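PDB 7K3P: UDP-glucose 4-epimerase from Campylobacter jejuni subsp. jejuni serotype O:2, which catalyses the NAD-dependent interconversion of UDP-glucose and UDP-galactose, and probably of their N-acetylated counterparts, by inverting the configuration at C4 of the sugar. Local coordinates for residues A140-E144 / S154-I159; P145-S151 / V309-D313. The protein carries 2 engineered substitutions. All coordinates share one frame; numbering follows the deposited sequence.

Interaction 1 (A140-E144 / S154-I159); sequences ATYGE and SPLAPI
Tyr142 and Leu156 meet at an oblique angle, with the CD2 methyl of the leucine set against the CD1–CE1 side of the tyrosine ring; CE1 and Leu156 CD2 are 3.9 Å apart. Ser154 CB comes in slantwise on the same ring atoms, while Pro155 O lies at the ring edge, in its plane. The tyrosine takes this place with CG beside the backbone N and opposite the carbonyl carbon (chi1 -62°), which swings the ring back to residues 154-156 although the CB bond leads away from them. Its hydroxyl is hydrogen-bonded to Asn271 and Arg189, which anchors the far end of the ring. At the other end of the contact, Ile159 CD1 lies across the Glu144 chain at about a right angle, 3.8 Å from Glu144 CG. Between these two side-chain contacts the backbones almost meet. Gly143 has a positive phi (65°), a backbone shape that favours glycine, and its CA carries a CH···O contact to Ala157 O at 3.2 Å. Three waters bridge the two backbones: one joins Ala140 O to Ile159 N, another Tyr142 O to Pro155 O, and the third Glu144 N to Ala157 O, accepting from the amide at 2.7 Å. The arrangement is a surface loop folded on itself, running from beside the NAD site to the start of helix 161-179. Its chemistry implies a junction that relies on van der Waals contact of the Tyr142 ring and the aliphatic part of Glu144 with the facing side chains, while main-chain groups between them are paired through solvent.

Interaction 2 (P145-S151 / V309-D313); sequences PQTPVVS and VLISD
Val149 and Ile311 form one parallel beta bridge, and Val150 and Ser312 the next, so that strand 149-150 adds a short parallel partner to strand 309-312 in the mixed sheet beside the Rossmann-type NAD-binding fold. Three backbone bonds hold the register: Ile311 N to Pro148 O at 2.9 Å, Val150 N to Ile311 O at 2.8 Å, and Asp313 N to Val150 O at 2.7 Å. Val149 and Ile311 stand side by side and point the same way, with CG2 of the valine 4.0 Å from CG1 of the isoleucine. Ile311 puts that CG1 between its own N and carbonyl carbon (chi1 69°), turning the branch to the valine, while Ile242 and Asp244 of strand 242-246 touch the isoleucine from the neighbouring strand. The second methyl of Val149, CG1, lies obliquely on Asp313 CB. On the other face, Val150 CG2 and Leu310 CD1 approach to 3.7 Å. The leucine's CB bond leads away from the partner strand; chi2 of 58° then bends CD1 back, and the methyl touches both Val150 CG2 and Pro145 CG, the leucine and proline side chains crossing at about a right angle. Pro148 packs its CB on Val309 CB near the start of the pairing, where a water donates to both Thr147 O and Val309 O. With CG opposite the backbone N (chi1 -179°), Asp313 carries its carboxylate to where OD1 is hydrogen-bonded to Ser315 OG, just beyond the strand. Its other oxygen, OD2, lies 3.9 Å from Ser151 CB.

Overall arrangement
From the N terminus, the chain leaves strand 132-136 of the central parallel sheet, passes through 140-144, continues straight into 145-151, and returns at 154-159 before entering helix 161-179. Interaction 1 closes this short excursion, with nine residues between its segments. Interaction 2 begins inside it and finds its partner 158 positions later, at 309-313, so the two contacts cross rather than nest. They also touch: Tyr142 CG packs on Val150 CG1 at 3.6 Å, and Ser154 OG bonds to Ser151 O. Together they join the loop after strand 132-136 and the approach to helix 161-179 with the mixed sheet containing strand 309-312.

Interaction 1 (A140-E144 / S154-I159)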
ATOM      1  N   ALA A 140      11.479   6.709   7.703  1.00 21.36           N
ATOM      2  CA  ALA A 140      11.758   5.753   6.620  1.00 23.77           C
ATOM      3  C   ALA A 140      10.886   6.008   5.383  1.00 26.19           C
ATOM      4  O   ALA A 140      11.224   5.576   4.270  1.00 26.00           O
ATOM      5  CB  ALA A 140      11.607   4.279   7.116  1.00 20.20           C
ATOM      6  N   THR A 141       9.764   6.708   5.555  1.00 23.15           N
ATOM      7  CA  THR A 141       8.945   7.035   4.397  1.00 22.52           C
ATOM      8  C   THR A 141       9.680   7.960   3.426  1.00 24.25           C
ATOM      9  O   THR A 141       9.347   7.999   2.245  1.00 25.21           O
ATOM     10  CB  THR A 141       7.599   7.670   4.765  1.00 24.28           C
ATOM     11  OG1 THR A 141       7.819   8.840   5.576  1.00 23.45           O
ATOM     12  CG2 THR A 141       6.715   6.654   5.506  1.00 20.21           C
ATOM     13  N   TYR A 142      10.660   8.715   3.920  1.00 22.65           N
ATOM     14  CA  TYR A 142      11.424   9.599   3.028  1.00 23.31           C
ATOM     15  C   TYR A 142      12.488   8.859   2.227  1.00 27.74           C
ATOM     16  O   TYR A 142      13.048   9.426   1.277  1.00 32.00           O
ATOM     17  CB  TYR A 142      12.105  10.730   3.802  1.00 21.97           C
ATOM     18  CG  TYR A 142      11.146  11.642   4.520  1.00 19.98           C
ATOM     19  CD1 TYR A 142      10.177  12.356   3.826  1.00 22.65           C
ATOM     20  CD2 TYR A 142      11.217  11.797   5.894  1.00 22.86           C
ATOM     21  CE1 TYR A 142       9.293  13.202   4.495  1.00 21.24           C
ATOM     22  CE2 TYR A 142      10.347  12.639   6.568  1.00 23.71           C
ATOM     23  CZ  TYR A 142       9.387  13.330   5.865  1.00 20.10           C
ATOM     24  OH  TYR A 142       8.520  14.163   6.551  1.00 25.17           O
ATOM     25  N   GLY A 143      12.785   7.616   2.616  1.00 25.56           N
ATOM     26  CA  GLY A 143      13.814   6.831   1.944  1.00 26.20           C
ATOM     27  C   GLY A 143      15.192   7.455   2.136  1.00 31.44           C
ATOM     28  O   GLY A 143      15.649   7.662   3.268  1.00 26.12           O
ATOM     29  N   GLU A 144      15.869   7.744   1.029  1.00 30.33           N
ATOM     30  CA  GLU A 144      17.169   8.417   1.090  1.00 33.15           C
ATOM     31  C   GLU A 144      16.967   9.836   0.599  1.00 31.37           C
ATOM     32  O   GLU A 144      16.955  10.090  -0.603  1.00 34.18           O
ATOM     33  CB  GLU A 144      18.207   7.689   0.235  1.00 34.17           C
ATOM     34  CG  GLU A 144      18.768   6.451   0.903  1.00 36.63           C
ATOM     35  CD  GLU A 144      19.638   5.630  -0.033  1.00 46.32           C
ATOM     36  OE1 GLU A 144      19.470   5.766  -1.266  1.00 48.99           O
ATOM     37  OE2 GLU A 144      20.480   4.853   0.468  1.00 44.43           O
ATOM     38  N   SER A 154       9.021  16.662   1.493  1.00 27.98           N
ATOM     39  CA  SER A 154      10.029  15.911   0.736  1.00 27.80           C
ATOM     40  C   SER A 154       9.375  14.696   0.122  1.00 32.16           C
ATOM     41  O   SER A 154       8.382  14.194   0.646  1.00 34.02           O
ATOM     42  CB  SER A 154      11.178  15.447   1.632  1.00 26.91           C
ATOM     43  OG  SER A 154      11.663  16.503   2.434  1.00 33.90           O
ATOM     44  N   PRO A 155       9.933  14.205  -0.991  1.00 31.66           N
ATOM     45  CA  PRO A 155       9.332  13.041  -1.649  1.00 27.83           C
ATOM     46  C   PRO A 155       9.292  11.815  -0.740  1.00 29.00           C
ATOM     47  O   PRO A 155      10.229  11.525   0.029  1.00 25.44           O
ATOM     48  CB  PRO A 155      10.259  12.788  -2.846  1.00 30.67           C
ATOM     49  CG  PRO A 155      11.533  13.484  -2.509  1.00 37.53           C
ATOM     50  CD  PRO A 155      11.146  14.677  -1.681  1.00 33.75           C
ATOM     51  N   LEU A 156       8.186  11.095  -0.838  1.00 26.46           N
ATOM     52  CA  LEU A 156       7.988   9.874  -0.083  1.00 28.95           C
ATOM     53  C   LEU A 156       8.481   8.714  -0.956  1.00 29.00           C
ATOM     54  O   LEU A 156       7.762   8.219  -1.821  1.00 30.70           O
ATOM     55  CB  LEU A 156       6.498   9.745   0.293  1.00 26.55           C
ATOM     56  CG  LEU A 156       5.975  11.000   1.017  1.00 26.85           C
ATOM     57  CD1 LEU A 156       4.469  10.941   1.358  1.00 24.80           C
ATOM     58  CD2 LEU A 156       6.786  11.252   2.283  1.00 25.09           C
ATOM     59  N   ALA A 157       9.723   8.294  -0.734  1.00 25.84           N
ATOM     60  CA  ALA A 157      10.370   7.312  -1.599  1.00 28.34           C
ATOM     61  C   ALA A 157      11.082   6.239  -0.781  1.00 28.41           C
ATOM     62  O   ALA A 157      12.310   6.123  -0.833  1.00 28.83           O
ATOM     63  CB  ALA A 157      11.363   8.007  -2.526  1.00 31.68           C
ATOM     64  N   PRO A 158      10.314   5.450  -0.017  1.00 27.72           N
ATOM     65  CA  PRO A 158      10.939   4.452   0.863  1.00 24.90           C
ATOM     66  C   PRO A 158      11.748   3.418   0.077  1.00 27.83           C
ATOM     67  O   PRO A 158      11.420   3.109  -1.073  1.00 26.84           O
ATOM     68  CB  PRO A 158       9.742   3.780   1.549  1.00 25.86           C
ATOM     69  CG  PRO A 158       8.547   4.066   0.638  1.00 25.30           C
ATOM     70  CD  PRO A 158       8.840   5.383  -0.018  1.00 26.31           C
ATOM     71  N   ILE A 159      12.775   2.862   0.714  1.00 25.80           N
ATOM     72  CA  ILE A 159      13.683   1.942   0.043  1.00 31.30           C
ATOM     73  C   ILE A 159      13.683   0.560   0.693  1.00 31.41           C
ATOM     74  O   ILE A 159      14.521  -0.277   0.374  1.00 32.30           O
ATOM     75  CB  ILE A 159      15.128   2.485   0.026  1.00 30.45           C
ATOM     76  CG1 ILE A 159      15.648   2.658   1.455  1.00 32.46           C
ATOM     77  CG2 ILE A 159      15.185   3.805  -0.724  1.00 33.01           C
ATOM     78  CD1 ILE A 159      17.123   3.068   1.531  1.00 37.87           C
TER
HETATM   79  O   HOH W   1      12.897   3.752   3.382  1.00 26.96           O
HETATM   80  O   HOH W   2      12.656  11.957   0.300  1.00 29.26           O
HETATM   81  O   HOH W   3      14.617   7.406  -1.388  1.00 30.30           O

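Interaction 2 (P145-S151 / V309-D313)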
ATOM      1  N   PRO A 145      16.755  10.760   1.542  1.00 30.96           N
ATOM      2  CA  PRO A 145      16.386  12.138   1.218  1.00 31.89           C
ATOM      3  C   PRO A 145      17.545  12.831   0.516  1.00 33.82           C
ATOM      4  O   PRO A 145      18.712  12.483   0.741  1.00 34.93           O
ATOM      5  CB  PRO A 145      16.132  12.768   2.599  1.00 32.11           C
ATOM      6  CG  PRO A 145      15.895  11.586   3.530  1.00 33.20           C
ATOM      7  CD  PRO A 145      16.812  10.522   2.997  1.00 30.48           C
ATOM      8  N   GLN A 146      17.217  13.794  -0.333  1.00 34.96           N
ATOM      9  CA  GLN A 146      18.215  14.502  -1.117  1.00 41.85           C
ATOM     10  C   GLN A 146      18.570  15.849  -0.474  1.00 40.63           C
ATOM     11  O   GLN A 146      19.278  16.661  -1.065  1.00 45.07           O
ATOM     12  CB  GLN A 146      17.725  14.673  -2.561  1.00 42.85           C
ATOM     13  CG  GLN A 146      17.631  13.353  -3.355  1.00 45.17           C
ATOM     14  CD  GLN A 146      16.220  12.752  -3.414  1.00 57.18           C
ATOM     15  OE1 GLN A 146      15.224  13.460  -3.612  1.00 58.59           O
ATOM     16  NE2 GLN A 146      16.138  11.429  -3.253  1.00 58.26           N
ATOM     17  N   THR A 147      18.081  16.061   0.748  1.00 38.17           N
ATOM     18  CA  THR A 147      18.406  17.239   1.558  1.00 35.09           C
ATOM     19  C   THR A 147      18.831  16.797   2.966  1.00 34.45           C
ATOM     20  O   THR A 147      18.468  15.701   3.410  1.00 30.60           O
ATOM     21  CB  THR A 147      17.193  18.186   1.694  1.00 34.42           C
ATOM     22  OG1 THR A 147      16.112  17.489   2.332  1.00 34.84           O
ATOM     23  CG2 THR A 147      16.735  18.673   0.338  1.00 34.96           C
ATOM     24  N   PRO A 148      19.607  17.643   3.665  1.00 28.29           N
ATOM     25  CA  PRO A 148      20.086  17.350   5.022  1.00 30.19           C
ATOM     26  C   PRO A 148      19.019  17.535   6.101  1.00 29.19           C
ATOM     27  O   PRO A 148      19.105  16.915   7.165  1.00 27.01           O
ATOM     28  CB  PRO A 148      21.196  18.389   5.229  1.00 29.81           C
ATOM     29  CG  PRO A 148      20.831  19.504   4.334  1.00 30.15           C
ATOM     30  CD  PRO A 148      20.231  18.858   3.114  1.00 31.77           C
ATOM     31  N   VAL A 149      18.058  18.414   5.850  1.00 28.24           N
ATOM     32  CA  VAL A 149      17.032  18.712   6.836  1.00 29.17           C
ATOM     33  C   VAL A 149      15.697  18.462   6.150  1.00 34.01           C
ATOM     34  O   VAL A 149      15.244  19.302   5.370  1.00 33.84           O
ATOM     35  CB  VAL A 149      17.113  20.175   7.315  1.00 33.81           C
ATOM     36  CG1 VAL A 149      16.061  20.453   8.400  1.00 29.31           C
ATOM     37  CG2 VAL A 149      18.515  20.487   7.853  1.00 30.56           C
ATOM     38  N   VAL A 150      15.081  17.308   6.436  1.00 29.08           N
ATOM     39  CA  VAL A 150      13.922  16.827   5.673  1.00 27.37           C
ATOM     40  C   VAL A 150      12.592  17.420   6.166  1.00 25.71           C
ATOM     41  O   VAL A 150      12.248  17.327   7.352  1.00 24.58           O
ATOM     42  CB  VAL A 150      13.848  15.277   5.707  1.00 26.82           C
ATOM     43  CG1 VAL A 150      12.856  14.748   4.695  1.00 25.72           C
ATOM     44  CG2 VAL A 150      15.223  14.690   5.404  1.00 31.12           C
ATOM     45  N   SER A 151      11.843  18.030   5.256  1.00 24.73           N
ATOM     46  CA  SER A 151      10.549  18.602   5.613  1.00 29.79           C
ATOM     47  C   SER A 151       9.436  17.647   5.166  1.00 27.41           C
ATOM     48  O   SER A 151       9.669  16.763   4.334  1.00 26.23           O
ATOM     49  CB  SER A 151      10.369  19.982   4.978  1.00 28.60           C
ATOM     50  OG  SER A 151       9.655  19.902   3.758  1.00 37.12           O
ATOM     51  N   VAL A 309      24.796  15.103   7.066  1.00 29.90           N
ATOM     52  CA  VAL A 309      23.674  15.551   7.901  1.00 29.15           C
ATOM     53  C   VAL A 309      22.348  14.968   7.396  1.00 26.47           C
ATOM     54  O   VAL A 309      22.049  15.022   6.194  1.00 29.16           O
ATOM     55  CB  VAL A 309      23.573  17.098   7.935  1.00 27.29           C
ATOM     56  CG1 VAL A 309      22.421  17.558   8.837  1.00 25.92           C
ATOM     57  CG2 VAL A 309      24.880  17.706   8.421  1.00 27.70           C
ATOM     58  N   LEU A 310      21.569  14.403   8.318  1.00 25.32           N
ATOM     59  CA  LEU A 310      20.221  13.924   8.004  1.00 23.86           C
ATOM     60  C   LEU A 310      19.353  14.072   9.262  1.00 22.85           C
ATOM     61  O   LEU A 310      19.495  13.307  10.219  1.00 23.20           O
ATOM     62  CB  LEU A 310      20.262  12.457   7.559  1.00 24.74           C
ATOM     63  CG  LEU A 310      18.910  11.766   7.365  1.00 25.01           C
ATOM     64  CD1 LEU A 310      18.108  12.528   6.350  1.00 25.02           C
ATOM     65  CD2 LEU A 310      19.081  10.315   6.927  1.00 30.40           C
ATOM     66  N   ILE A 311      18.466  15.065   9.269  1.00 26.46           N
ATOM     67  CA  ILE A 311      17.608  15.297  10.434  1.00 24.32           C
ATOM     68  C   ILE A 311      16.227  15.738   9.971  1.00 22.34           C
ATOM     69  O   ILE A 311      16.052  16.128   8.807  1.00 22.65           O
ATOM     70  CB  ILE A 311      18.201  16.384  11.370  1.00 21.75           C
ATOM     71  CG1 ILE A 311      18.132  17.758  10.706  1.00 25.49           C
ATOM     72  CG2 ILE A 311      19.633  16.043  11.748  1.00 20.83           C
ATOM     73  CD1 ILE A 311      18.544  18.901  11.651  1.00 27.10           C
ATOM     74  N   SER A 312      15.251  15.686  10.876  1.00 22.61           N
ATOM     75  CA  SER A 312      13.910  16.153  10.555  1.00 23.96           C
ATOM     76  C   SER A 312      13.869  17.673  10.643  1.00 25.60           C
ATOM     77  O   SER A 312      14.497  18.264  11.534  1.00 24.95           O
ATOM     78  CB  SER A 312      12.877  15.596  11.547  1.00 22.58           C
ATOM     79  OG  SER A 312      12.844  14.171  11.565  1.00 25.50           O
ATOM     80  N   ASP A 313      13.100  18.292   9.754  1.00 23.82           N
ATOM     81  CA  ASP A 313      12.706  19.682   9.923  1.00 28.05           C
ATOM     82  C   ASP A 313      11.473  19.681  10.834  1.00 27.90           C
ATOM     83  O   ASP A 313      10.422  19.183  10.441  1.00 28.73           O
ATOM     84  CB  ASP A 313      12.346  20.275   8.564  1.00 26.86           C
ATOM     85  CG  ASP A 313      11.951  21.749   8.645  1.00 29.39           C
ATOM     86  OD1 ASP A 313      11.644  22.263   9.750  1.00 29.68           O
ATOM     87  OD2 ASP A 313      11.946  22.389   7.578  1.00 29.48           O
TER
HETATM   88  O   HOH W   4      20.491  13.875   4.124  1.00 27.41           O